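PDB 5NNL: inactive dihydroorotase-like domain from Chaetomium thermophilum, which is of unknown function but belongs to the dihydroorotase-like family, an inactive member probably built on a (beta/alpha)8 barrel. Local coordinates for residues V95-I100 with P127-A132; R150-A155 with E270-H275; M41-P46 with N75-A80; A117-W122 with L142-H147. All coordinates share one frame; numbering follows the deposited sequence.

Contact 1 (V95-I100 with P127-A132)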
loop_
_atom_site.group_PDB
_atom_site.type_symbol
_atom_site.label_atom_id
_atom_site.label_comp_id
_atom_site.label_asym_id
_atom_site.label_seq_id
_atom_site.Cartn_x
_atom_site.Cartn_y
_atom_site.Cartn_z
ATOM N N VAL A 95 16.406 3.003 -2.371
ATOM C CA VAL A 95 14.966 2.787 -2.361
ATOM C C VAL A 95 14.693 1.343 -2.769
ATOM O O VAL A 95 15.577 0.626 -3.235
ATOM C CB VAL A 95 14.214 3.773 -3.279
ATOM C CG1 VAL A 95 14.319 5.192 -2.733
ATOM C CG2 VAL A 95 14.746 3.701 -4.704
ATOM N N GLY A 96 13.446 0.921 -2.578
ATOM C CA GLY A 96 13.069 -0.452 -2.846
ATOM C C GLY A 96 12.190 -0.625 -4.069
ATOM O O GLY A 96 11.829 -1.756 -4.413
ATOM N N SER A 97 11.839 0.471 -4.738
ATOM C CA SER A 97 10.907 0.383 -5.856
ATOM C C SER A 97 10.838 1.718 -6.582
ATOM O O SER A 97 11.118 2.775 -6.009
ATOM C CB SER A 97 9.510 -0.005 -5.377
ATOM O OG SER A 97 8.952 1.054 -4.622
ATOM N N LEU A 98 10.419 1.654 -7.844
ATOM C CA LEU A 98 10.159 2.836 -8.654
ATOM C C LEU A 98 8.664 2.960 -8.909
ATOM O O LEU A 98 8.032 2.015 -9.394
ATOM C CB LEU A 98 10.907 2.766 -9.987
ATOM C CG LEU A 98 10.551 3.843 -11.018
ATOM C CD1 LEU A 98 10.865 5.220 -10.464
ATOM C CD2 LEU A 98 11.293 3.608 -12.327
ATOM N N PHE A 99 8.107 4.125 -8.593
ATOM C CA PHE A 99 6.703 4.416 -8.834
ATOM C C PHE A 99 6.564 5.286 -10.081
ATOM O O PHE A 99 7.169 6.361 -10.162
ATOM C CB PHE A 99 6.081 5.117 -7.626
ATOM C CG PHE A 99 4.627 5.446 -7.800
ATOM C CD1 PHE A 99 3.693 4.443 -8.008
ATOM C CD2 PHE A 99 4.191 6.758 -7.749
ATOM C CE1 PHE A 99 2.352 4.746 -8.165
ATOM C CE2 PHE A 99 2.852 7.066 -7.906
ATOM C CZ PHE A 99 1.932 6.060 -8.115
ATOM N N ILE A 100 5.770 4.822 -11.031
ATOM C CA ILE A 100 5.547 5.527 -12.294
ATOM C C ILE A 100 4.083 5.917 -12.376
ATOM O O ILE A 100 3.236 5.122 -12.792
ATOM C CB ILE A 100 5.955 4.664 -13.502
ATOM C CG1 ILE A 100 7.413 4.224 -13.374
ATOM C CG2 ILE A 100 5.743 5.457 -14.789
ATOM C CD1 ILE A 100 7.903 3.349 -14.508
ATOM N N PRO A 127 11.835 -3.714 -8.227
ATOM C CA PRO A 127 10.414 -3.593 -8.585
ATOM C C PRO A 127 10.044 -2.240 -9.177
ATOM O O PRO A 127 10.595 -1.198 -8.814
ATOM C CB PRO A 127 9.695 -3.820 -7.251
ATOM C CG PRO A 127 10.641 -4.631 -6.449
ATOM C CD PRO A 127 12.008 -4.151 -6.830
ATOM N N ILE A 128 9.076 -2.276 -10.096
ATOM C CA ILE A 128 8.431 -1.088 -10.643
ATOM C C ILE A 128 6.937 -1.185 -10.366
ATOM O O ILE A 128 6.323 -2.234 -10.582
ATOM C CB ILE A 128 8.688 -0.931 -12.157
ATOM C CG1 ILE A 128 10.183 -0.723 -12.418
ATOM C CG2 ILE A 128 7.874 0.240 -12.722
ATOM C CD1 ILE A 128 10.565 -0.646 -13.892
ATOM N N ILE A 129 6.354 -0.081 -9.908
ATOM C CA ILE A 129 4.953 -0.029 -9.514
ATOM C C ILE A 129 4.306 1.168 -10.200
ATOM O O ILE A 129 4.919 2.234 -10.317
ATOM C CB ILE A 129 4.801 0.054 -7.977
ATOM C CG1 ILE A 129 3.364 0.411 -7.583
ATOM C CG2 ILE A 129 5.772 1.064 -7.395
ATOM C CD1 ILE A 129 3.092 0.313 -6.088
ATOM N N THR A 130 3.070 0.986 -10.664
ATOM C CA THR A 130 2.348 2.030 -11.375
ATOM C C THR A 130 0.885 2.026 -10.962
ATOM O O THR A 130 0.337 0.995 -10.565
ATOM C CB THR A 130 2.440 1.852 -12.899
ATOM O OG1 THR A 130 1.657 2.861 -13.544
ATOM C CG2 THR A 130 1.940 0.469 -13.321
ATOM N N ASP A 131 0.255 3.199 -11.062
ATOM C CA ASP A 131 -1.188 3.330 -10.910
ATOM C C ASP A 131 -1.870 3.641 -12.240
ATOM O O ASP A 131 -2.985 4.174 -12.254
ATOM C CB ASP A 131 -1.523 4.404 -9.872
ATOM C CG ASP A 131 -1.029 5.782 -10.269
ATOM O OD1 ASP A 131 -0.311 5.898 -11.285
ATOM O OD2 ASP A 131 -1.364 6.753 -9.560
ATOM N N ALA A 132 -1.220 3.312 -13.356
ATOM C CA ALA A 132 -1.763 3.614 -14.675
ATOM C C ALA A 132 -3.113 2.934 -14.873
ATOM O O ALA A 132 -3.385 1.868 -14.312
ATOM C CB ALA A 132 -0.789 3.163 -15.766
#

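Contact 2 (R150-A155 with E270-H275)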
loop_
_atom_site.group_PDB
_atom_site.type_symbol
_atom_site.label_atom_id
_atom_site.label_comp_id
_atom_site.label_asym_id
_atom_site.label_seq_id
_atom_site.Cartn_x
_atom_site.Cartn_y
_atom_site.Cartn_z
ATOM N N ARG A 150 9.279 -7.407 -14.702
ATOM C CA ARG A 150 8.071 -7.412 -13.892
ATOM C C ARG A 150 7.462 -6.018 -13.813
ATOM O O ARG A 150 8.164 -5.007 -13.890
ATOM C CB ARG A 150 8.372 -7.917 -12.477
ATOM C CG ARG A 150 9.070 -9.268 -12.427
ATOM C CD ARG A 150 9.374 -9.690 -10.994
ATOM N NE ARG A 150 8.156 -9.956 -10.226
ATOM C CZ ARG A 150 7.872 -11.093 -9.591
ATOM N NH1 ARG A 150 8.717 -12.118 -9.593
ATOM N NH2 ARG A 150 6.726 -11.205 -8.934
ATOM N N ILE A 151 6.141 -5.977 -13.655
ATOM C CA ILE A 151 5.410 -4.736 -13.421
ATOM C C ILE A 151 4.302 -5.016 -12.415
ATOM O O ILE A 151 3.635 -6.053 -12.484
ATOM C CB ILE A 151 4.827 -4.156 -14.727
ATOM C CG1 ILE A 151 4.134 -2.816 -14.470
ATOM C CG2 ILE A 151 3.854 -5.130 -15.354
ATOM C CD1 ILE A 151 5.079 -1.688 -14.123
ATOM N N HIS A 152 4.104 -4.086 -11.483
ATOM C CA HIS A 152 3.056 -4.189 -10.476
ATOM C C HIS A 152 2.108 -3.009 -10.615
ATOM O O HIS A 152 2.549 -1.856 -10.664
ATOM C CB HIS A 152 3.635 -4.221 -9.060
ATOM C CG HIS A 152 2.597 -4.394 -7.994
ATOM N ND1 HIS A 152 2.080 -5.626 -7.654
ATOM C CD2 HIS A 152 1.967 -3.491 -7.206
ATOM C CE1 HIS A 152 1.184 -5.475 -6.695
ATOM N NE2 HIS A 152 1.097 -4.190 -6.405
ATOM N N VAL A 153 0.810 -3.299 -10.666
ATOM C CA VAL A 153 -0.228 -2.291 -10.850
ATOM C C VAL A 153 -0.956 -2.109 -9.528
ATOM O O VAL A 153 -1.452 -3.079 -8.945
ATOM C CB VAL A 153 -1.208 -2.690 -11.965
ATOM C CG1 VAL A 153 -2.232 -1.587 -12.194
ATOM C CG2 VAL A 153 -0.458 -2.996 -13.252
ATOM N N SER A 154 -1.051 -0.866 -9.075
ATOM C CA SER A 154 -1.538 -0.562 -7.740
ATOM C C SER A 154 -2.914 0.088 -7.788
ATOM O O SER A 154 -3.276 0.761 -8.757
ATOM C CB SER A 154 -0.560 0.360 -7.008
ATOM O OG SER A 154 -0.869 0.432 -5.627
ATOM N N ALA A 155 -3.676 -0.128 -6.718
ATOM C CA ALA A 155 -4.986 0.491 -6.524
ATOM C C ALA A 155 -5.893 0.277 -7.734
ATOM O O ALA A 155 -6.565 1.194 -8.211
ATOM C CB ALA A 155 -4.839 1.982 -6.210
ATOM N N GLU A 270 7.272 -11.467 -1.952
ATOM C CA GLU A 270 7.998 -11.955 -3.120
ATOM C C GLU A 270 8.048 -10.908 -4.225
ATOM O O GLU A 270 9.095 -10.713 -4.854
ATOM C CB GLU A 270 7.350 -13.236 -3.641
ATOM C CG GLU A 270 8.237 -14.047 -4.567
ATOM C CD GLU A 270 7.486 -14.572 -5.773
ATOM O OE1 GLU A 270 7.316 -13.806 -6.747
ATOM O OE2 GLU A 270 7.054 -15.745 -5.739
ATOM N N ILE A 271 6.928 -10.226 -4.470
ATOM C CA ILE A 271 6.857 -9.258 -5.561
ATOM C C ILE A 271 7.843 -8.122 -5.333
ATOM O O ILE A 271 8.489 -7.641 -6.273
ATOM C CB ILE A 271 5.413 -8.743 -5.706
ATOM C CG1 ILE A 271 4.513 -9.866 -6.231
ATOM C CG2 ILE A 271 5.345 -7.533 -6.628
ATOM C CD1 ILE A 271 3.034 -9.616 -6.043
ATOM N N PHE A 272 7.977 -7.675 -4.088
ATOM C CA PHE A 272 8.842 -6.550 -3.769
ATOM C C PHE A 272 10.162 -6.981 -3.140
ATOM O O PHE A 272 10.905 -6.130 -2.641
ATOM C CB PHE A 272 8.098 -5.571 -2.861
ATOM C CG PHE A 272 7.047 -4.776 -3.584
ATOM C CD1 PHE A 272 5.752 -5.252 -3.691
ATOM C CD2 PHE A 272 7.363 -3.565 -4.181
ATOM C CE1 PHE A 272 4.784 -4.530 -4.368
ATOM C CE2 PHE A 272 6.401 -2.837 -4.860
ATOM C CZ PHE A 272 5.110 -3.320 -4.953
ATOM N N GLU A 273 10.476 -8.276 -3.174
ATOM C CA GLU A 273 11.778 -8.781 -2.742
ATOM C C GLU A 273 12.107 -8.308 -1.328
ATOM O O GLU A 273 13.189 -7.785 -1.054
ATOM C CB GLU A 273 12.868 -8.360 -3.727
ATOM C CG GLU A 273 12.629 -8.845 -5.151
ATOM C CD GLU A 273 13.149 -7.879 -6.199
ATOM O OE1 GLU A 273 14.046 -7.069 -5.873
ATOM O OE2 GLU A 273 12.652 -7.928 -7.347
ATOM N N LEU A 274 11.155 -8.495 -0.422
ATOM C CA LEU A 274 11.315 -8.060 0.955
ATOM C C LEU A 274 11.916 -9.176 1.802
ATOM O O LEU A 274 11.692 -10.365 1.560
ATOM C CB LEU A 274 9.971 -7.615 1.533
ATOM C CG LEU A 274 9.283 -6.499 0.741
ATOM C CD1 LEU A 274 7.918 -6.173 1.332
ATOM C CD2 LEU A 274 10.156 -5.251 0.684
ATOM N N HIS A 275 12.692 -8.775 2.804
ATOM C CA HIS A 275 13.456 -9.723 3.596
ATOM C C HIS A 275 12.586 -10.379 4.662
ATOM O O HIS A 275 11.484 -9.922 4.979
ATOM C CB HIS A 275 14.650 -9.029 4.256
ATOM C CG HIS A 275 15.690 -8.564 3.285
ATOM N ND1 HIS A 275 15.745 -9.013 1.983
ATOM C CD2 HIS A 275 16.714 -7.689 3.424
ATOM C CE1 HIS A 275 16.759 -8.436 1.362
ATOM N NE2 HIS A 275 17.362 -7.628 2.215
#

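Contact 3 (M41-P46 with N75-A80)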
loop_
_atom_site.group_PDB
_atom_site.type_symbol
_atom_site.label_atom_id
_atom_site.label_comp_id
_atom_site.label_asym_id
_atom_site.label_seq_id
_atom_site.Cartn_x
_atom_site.Cartn_y
_atom_site.Cartn_z
ATOM N N MET A 41 6.120 -4.290 8.335
ATOM C CA MET A 41 6.876 -3.833 7.177
ATOM C C MET A 41 5.933 -3.068 6.266
ATOM O O MET A 41 4.874 -3.586 5.899
ATOM C CB MET A 41 7.495 -5.010 6.416
ATOM C CG MET A 41 9.015 -5.035 6.407
ATOM S SD MET A 41 9.747 -3.699 5.441
ATOM C CE MET A 41 10.805 -4.634 4.342
ATOM N N ILE A 42 6.318 -1.851 5.895
ATOM C CA ILE A 42 5.498 -1.011 5.029
ATOM C C ILE A 42 6.383 -0.366 3.975
ATOM O O ILE A 42 7.508 0.058 4.262
ATOM C CB ILE A 42 4.731 0.069 5.826
ATOM C CG1 ILE A 42 5.697 1.038 6.512
ATOM C CG2 ILE A 42 3.813 -0.585 6.845
ATOM C CD1 ILE A 42 5.013 2.238 7.159
ATOM N N ARG A 43 5.873 -0.299 2.750
ATOM C CA ARG A 43 6.469 0.522 1.708
ATOM C C ARG A 43 5.814 1.893 1.744
ATOM O O ARG A 43 4.582 2.001 1.745
ATOM C CB ARG A 43 6.298 -0.115 0.328
ATOM C CG ARG A 43 6.585 0.845 -0.824
ATOM C CD ARG A 43 6.435 0.202 -2.192
ATOM N NE ARG A 43 6.499 1.223 -3.229
ATOM C CZ ARG A 43 5.495 2.040 -3.538
ATOM N NH1 ARG A 43 4.334 1.952 -2.897
ATOM N NH2 ARG A 43 5.653 2.951 -4.488
ATOM N N ILE A 44 6.638 2.930 1.781
ATOM C CA ILE A 44 6.159 4.302 1.870
ATOM C C ILE A 44 5.864 4.809 0.466
ATOM O O ILE A 44 6.722 4.745 -0.423
ATOM C CB ILE A 44 7.191 5.194 2.580
ATOM C CG1 ILE A 44 7.622 4.568 3.914
ATOM C CG2 ILE A 44 6.627 6.584 2.801
ATOM C CD1 ILE A 44 6.482 4.304 4.876
ATOM N N MET A 45 4.652 5.307 0.265
ATOM C CA MET A 45 4.259 5.839 -1.034
ATOM C C MET A 45 5.080 7.086 -1.336
ATOM O O MET A 45 5.031 8.051 -0.561
ATOM C CB MET A 45 2.770 6.165 -1.047
ATOM C CG MET A 45 1.875 4.954 -0.801
ATOM S SD MET A 45 0.120 5.351 -0.828
ATOM C CE MET A 45 -0.098 5.792 -2.550
ATOM N N PRO A 46 5.838 7.122 -2.436
ATOM C CA PRO A 46 6.699 8.290 -2.692
ATOM C C PRO A 46 5.935 9.584 -2.931
ATOM O O PRO A 46 6.530 10.661 -2.807
ATOM C CB PRO A 46 7.503 7.874 -3.933
ATOM C CG PRO A 46 6.677 6.812 -4.599
ATOM C CD PRO A 46 5.928 6.111 -3.502
ATOM N N ASN A 75 10.529 0.566 3.645
ATOM C CA ASN A 75 11.280 0.858 2.437
ATOM C C ASN A 75 10.783 2.184 1.885
ATOM O O ASN A 75 9.582 2.470 1.931
ATOM C CB ASN A 75 11.088 -0.241 1.384
ATOM C CG ASN A 75 12.328 -1.086 1.178
ATOM O OD1 ASN A 75 13.446 -0.570 1.116
ATOM N ND2 ASN A 75 12.135 -2.396 1.062
ATOM N N LEU A 76 11.702 3.000 1.386
ATOM C CA LEU A 76 11.306 4.172 0.628
ATOM C C LEU A 76 11.148 3.803 -0.843
ATOM O O LEU A 76 11.503 2.706 -1.284
ATOM C CB LEU A 76 12.320 5.306 0.792
ATOM C CG LEU A 76 12.342 6.017 2.149
ATOM C CD1 LEU A 76 13.469 7.039 2.198
ATOM C CD2 LEU A 76 11.010 6.696 2.438
ATOM N N SER A 77 10.587 4.736 -1.600
ATOM C CA SER A 77 10.392 4.567 -3.029
ATOM C C SER A 77 10.572 5.934 -3.668
ATOM O O SER A 77 10.679 6.949 -2.976
ATOM C CB SER A 77 9.015 3.966 -3.333
ATOM O OG SER A 77 8.862 3.661 -4.711
ATOM N N ILE A 78 10.604 5.961 -4.997
ATOM C CA ILE A 78 10.862 7.196 -5.728
ATOM C C ILE A 78 9.926 7.294 -6.924
ATOM O O ILE A 78 9.641 6.294 -7.590
ATOM C CB ILE A 78 12.335 7.285 -6.172
ATOM C CG1 ILE A 78 12.604 8.638 -6.820
ATOM C CG2 ILE A 78 12.693 6.133 -7.117
ATOM C CD1 ILE A 78 14.032 9.134 -6.596
ATOM N N THR A 79 9.465 8.514 -7.198
ATOM C CA THR A 79 8.512 8.788 -8.263
ATOM C C THR A 79 9.222 9.121 -9.567
ATOM O O THR A 79 10.196 9.881 -9.586
ATOM C CB THR A 79 7.615 9.965 -7.882
ATOM O OG1 THR A 79 7.242 9.855 -6.506
ATOM C CG2 THR A 79 6.368 10.000 -8.744
ATOM N N ALA A 80 8.707 8.572 -10.660
ATOM C CA ALA A 80 9.211 8.903 -11.979
ATOM C C ALA A 80 8.582 10.200 -12.473
ATOM O O ALA A 80 7.434 10.523 -12.158
ATOM C CB ALA A 80 8.920 7.772 -12.965
HETATM O O HOH W 1 8.708 6.586 -0.449
#

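Contact 4 (A117-W122 with L142-H147)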
loop_
_atom_site.group_PDB
_atom_site.type_symbol
_atom_site.label_atom_id
_atom_site.label_comp_id
_atom_site.label_asym_id
_atom_site.label_seq_id
_atom_site.Cartn_x
_atom_site.Cartn_y
_atom_site.Cartn_z
ATOM N N ALA A 117 12.290 5.492 -20.974
ATOM C CA ALA A 117 13.581 5.925 -20.451
ATOM C C ALA A 117 13.848 5.306 -19.083
ATOM O O ALA A 117 14.925 4.750 -18.839
ATOM C CB ALA A 117 13.628 7.453 -20.381
ATOM N N HIS A 118 12.863 5.374 -18.183
ATOM C CA HIS A 118 13.015 4.758 -16.868
ATOM C C HIS A 118 13.218 3.253 -16.984
ATOM O O HIS A 118 14.067 2.679 -16.292
ATOM C CB HIS A 118 11.796 5.073 -16.003
ATOM C CG HIS A 118 11.622 6.531 -15.712
ATOM N ND1 HIS A 118 12.151 7.136 -14.591
ATOM C CD2 HIS A 118 10.974 7.505 -16.393
ATOM C CE1 HIS A 118 11.838 8.419 -14.596
ATOM N NE2 HIS A 118 11.123 8.669 -15.678
ATOM N N PHE A 119 12.448 2.593 -17.855
ATOM C CA PHE A 119 12.645 1.163 -18.074
ATOM C C PHE A 119 14.061 0.853 -18.551
ATOM O O PHE A 119 14.590 -0.227 -18.261
ATOM C CB PHE A 119 11.623 0.637 -19.081
ATOM C CG PHE A 119 10.352 0.157 -18.454
ATOM C CD1 PHE A 119 9.405 1.056 -18.003
ATOM C CD2 PHE A 119 10.104 -1.194 -18.322
ATOM C CE1 PHE A 119 8.235 0.617 -17.429
ATOM C CE2 PHE A 119 8.938 -1.644 -17.750
ATOM C CZ PHE A 119 7.998 -0.738 -17.302
ATOM N N ASP A 120 14.683 1.777 -19.290
ATOM C CA ASP A 120 16.069 1.604 -19.718
ATOM C C ASP A 120 17.071 1.896 -18.603
ATOM O O ASP A 120 18.139 1.274 -18.558
ATOM C CB ASP A 120 16.365 2.513 -20.913
ATOM C CG ASP A 120 15.513 2.184 -22.121
ATOM O OD1 ASP A 120 15.134 1.005 -22.281
ATOM O OD2 ASP A 120 15.224 3.104 -22.913
ATOM N N ALA A 121 16.757 2.834 -17.708
ATOM C CA ALA A 121 17.691 3.295 -16.687
ATOM C C ALA A 121 17.530 2.585 -15.347
ATOM O O ALA A 121 18.426 2.682 -14.501
ATOM C CB ALA A 121 17.522 4.802 -16.476
ATOM N N TRP A 122 16.425 1.875 -15.132
ATOM C CA TRP A 122 16.138 1.298 -13.824
ATOM C C TRP A 122 16.541 -0.174 -13.786
ATOM O O TRP A 122 16.336 -0.894 -14.767
ATOM C CB TRP A 122 14.647 1.438 -13.507
ATOM C CG TRP A 122 14.235 0.979 -12.138
ATOM C CD1 TRP A 122 13.645 -0.207 -11.819
ATOM C CD2 TRP A 122 14.364 1.707 -10.908
ATOM N NE1 TRP A 122 13.398 -0.265 -10.469
ATOM C CE2 TRP A 122 13.834 0.897 -9.886
ATOM C CE3 TRP A 122 14.877 2.963 -10.575
ATOM C CZ2 TRP A 122 13.806 1.300 -8.552
ATOM C CZ3 TRP A 122 14.848 3.364 -9.248
ATOM C CH2 TRP A 122 14.315 2.534 -8.254
ATOM N N LEU A 142 2.849 -3.083 -22.084
ATOM C CA LEU A 142 3.605 -3.419 -23.286
ATOM C C LEU A 142 5.103 -3.323 -23.026
ATOM O O LEU A 142 5.873 -4.207 -23.419
ATOM C CB LEU A 142 3.203 -2.497 -24.436
ATOM C CG LEU A 142 3.974 -2.727 -25.740
ATOM C CD1 LEU A 142 3.695 -4.118 -26.297
ATOM C CD2 LEU A 142 3.637 -1.659 -26.764
ATOM N N LEU A 143 5.533 -2.250 -22.363
ATOM C CA LEU A 143 6.954 -2.061 -22.094
ATOM C C LEU A 143 7.495 -3.171 -21.202
ATOM O O LEU A 143 8.572 -3.719 -21.461
ATOM C CB LEU A 143 7.184 -0.686 -21.466
ATOM C CG LEU A 143 6.860 0.492 -22.390
ATOM C CD1 LEU A 143 6.978 1.822 -21.667
ATOM C CD2 LEU A 143 7.756 0.487 -23.615
ATOM N N ALA A 144 6.755 -3.527 -20.148
ATOM C CA ALA A 144 7.187 -4.628 -19.293
ATOM C C ALA A 144 7.361 -5.906 -20.101
ATOM O O ALA A 144 8.317 -6.660 -19.886
ATOM C CB ALA A 144 6.183 -4.844 -18.162
ATOM N N SER A 145 6.448 -6.161 -21.043
ATOM C CA SER A 145 6.566 -7.337 -21.898
ATOM C C SER A 145 7.761 -7.225 -22.837
ATOM O O SER A 145 8.470 -8.212 -23.070
ATOM C CB SER A 145 5.283 -7.534 -22.705
ATOM O OG SER A 145 5.419 -8.631 -23.591
ATOM N N LEU A 146 8.001 -6.033 -23.389
ATOM C CA LEU A 146 9.089 -5.869 -24.346
ATOM C C LEU A 146 10.452 -5.908 -23.668
ATOM O O LEU A 146 11.444 -6.267 -24.306
ATOM C CB LEU A 146 8.920 -4.560 -25.119
ATOM C CG LEU A 146 7.731 -4.498 -26.087
ATOM C CD1 LEU A 146 7.634 -3.126 -26.731
ATOM C CD2 LEU A 146 7.832 -5.567 -27.160
ATOM N N HIS A 147 10.532 -5.538 -22.397
ATOM C CA HIS A 147 11.773 -5.675 -21.649
ATOM C C HIS A 147 11.828 -6.969 -20.850
ATOM O O HIS A 147 12.810 -7.200 -20.140
ATOM C CB HIS A 147 11.961 -4.480 -20.715
ATOM C CG HIS A 147 12.107 -3.175 -21.433
ATOM N ND1 HIS A 147 13.332 -2.647 -21.777
ATOM C CD2 HIS A 147 11.179 -2.297 -21.881
ATOM C CE1 HIS A 147 13.154 -1.497 -22.401
ATOM N NE2 HIS A 147 11.857 -1.261 -22.477
#

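Contact 1 (V95-I100 with P127-A132)
Ile-100 CD1 packs 3.6 Å from Ile-128 CG2 on the outward face of two adjacent parallel strands, 98-100 and 128-130, of the (beta/alpha)8 barrel. Leu-98 lies on the same face, which helix 111-121 covers through His-118, Val-115 and Phe-119. The other face looks into the barrel, and here Phe-99 CD1 meets Ile-129 CG2 at 4.0 Å. The strand axes diverge by 28°, yet the backbones stay joined by alternating bonds: Leu-98 N to Pro-127 O at 3.0 Å, Ile-129 N to Leu-98 O at 2.7 Å, and Ile-100 N to Ile-129 O at 2.8 Å. Toward the C-terminal ends of the strands the contact turns polar. Asp-131 crosses Phe-99 at about a right angle, its carboxylate tilted 63° from the ring, and OD2 comes in at the ring edge, 3.7 Å from CZ. Beside it, the side chain of Thr-130 takes over the pairing: its hydroxyl, anti to the backbone N (chi1 177°), swings back to the neighbouring strand and donates to Ile-100 O, OG1 to O 2.9 Å. The same OG1 closes an ST turn by accepting from Ala-132 N, also at 2.9 Å.

Contact 2 (R150-A155 with E270-H275)
The imidazole of His-152 receives the edge of the Phe-272 ring on one face, a T-shaped pair inside the (beta/alpha)8 barrel with centroids 5.2 Å apart and planes at 69°. Phe-272 CZ does the touching, 3.9 Å from His-152 CD2, while CE1 stands over the middle of the imidazole. The second flat group, the guanidinium of Arg-150, is approached at its edge by Glu-270 OE1; the carboxylate is turned 86° to it, so the two groups do not lie flat together. Arg-150 NH2 and Glu-270 OE1, 3.4 Å apart, form a salt bridge whose hydrogen bond is weak. Between these two pairs sits Ile-271, whose branches serve different partners: CG1 lies 3.7 Å from Arg-150 NH2, and CG2 lies 3.9 Å from His-152 ND1. The rotation of the imidazole is fixed from outside the two segments, with ND1 bonded to Thr-176 OG1 and NE2 to Asp-178 OD1, both on the neighbouring strand 175-180. Arg-150 reaches the helix by a bend at chi3 (67°) in an otherwise outstretched chain. Helix 257-271 stops here in a Schellman motif; Phe-272 is the first residue to leave helical geometry, and its ring reaches His-152. The C-prime residue of the motif is Glu-273, with positive phi, and Glu-273 N makes a weak 3.3 Å bond to Glu-270 O.

Contact 3 (M41-P46 with N75-A80)
Arg-43 leaves its strand with CG anti to the backbone N (chi1 166°) and runs extended as far as NE, which carries its guanidinium along the barrel interior to Ser-77. The Ser-77 hydroxyl, likewise anti (chi1 -174°), meets the guanidinium at its edge in a weak bond, Arg-43 NH2 to Ser-77 OG 3.3 Å. Ser-97 OG, beside the start of strand 98-100, bonds to both Ser-77 OG and Arg-43 NE, so the three buried side chains are linked by hydrogen bonds, while Arg-43 NH1 goes to Ile-12 O. The backbones pair directly at one end: Asn-75 N bonds to Ile-42 O at 3.1 Å, and Ile-44 N to Asn-75 O at 3.0 Å. Further along the chains separate, and a water bridges them, donating to Ile-44 O at 2.7 Å and accepting from Ser-77 N at 2.9 Å. Pro-46 turns its ring toward 75-80, CB 3.3 Å from Thr-79 OG1, a hydroxyl hydrogen-bonded to Ile-53 O. On the helix-facing side Ile-44 CB touches Leu-76 CD2 at 4.1 Å, and Leu-76 also packs on helix 56-64. Strand 39-44, that helix and strand 73-79 form a beta-alpha-beta crossover, the repeating unit of the (beta/alpha)8 barrel.

Contact 4 (A117-W122 with L142-H147)
Phe-119 lies against Leu-143, Ala-144 and His-147, all meeting its ring from one side. Leu-143 CB stands above the centre of that ring, 4.1 Å from the centroid and only 6° off the normal, a CH-pi contact. A second one runs the other way: Phe-119 CB lies 4.1 Å from the centroid of the His-147 ring, displaced toward the rim. The two rings themselves are inclined to each other, with Phe-119 CD2 3.9 Å from His-147 CD2. Next along the same ring edge, Phe-119 CE2 lies 3.7 Å from Ala-144 N and 4.2 Å from Ala-144 CB. These are the last turns of helices 111-121 and 134-146, neighbours in the outer helical layer of the (beta/alpha)8 barrel, and Phe-119 also rests on Ile-100 of the strand layer beneath. His-147 CG points away from the carbonyl carbon (chi1 -64°), which sets one face of the imidazole against Phe-119 CB. Asp-120 OD1 comes to the edge of that imidazole, 3.2 Å from His-147 CE1, its carboxylate plane tilted 58° from the ring. A hydrogen bond joins His-147 NE2 to OE1 of Glu-116, one turn before Asp-120 in helix 111-121; the other oxygen, Glu-116 OE2, lies close to Asp-120 OD1.

How the contacts relate
Contacts 1 and 3 are core contacts of the strand layer, held by backbone bonds; strands 73-79 and 98-100 are neighbours, so the two are continuous, Phe-99 O reaching Ala-80 N. Contact 2 joins this layer through strand 151-153, which bonds to strand 128-130 of contact 1, but has no backbone bonds between its segments: rings, an aliphatic branch and a weakly bonded ion pair tie a helix end to the barrel interior. Contact 4 lies in the outer helix layer, about 23 Å from the chain's centre against 9 to 11 Å for the others; its central Phe-119 is nevertheless buried, and CH-pi packing replaces hydrogen bonds. Trp-122 at its edge lies against Leu-98 and Ile-128 of contact 1.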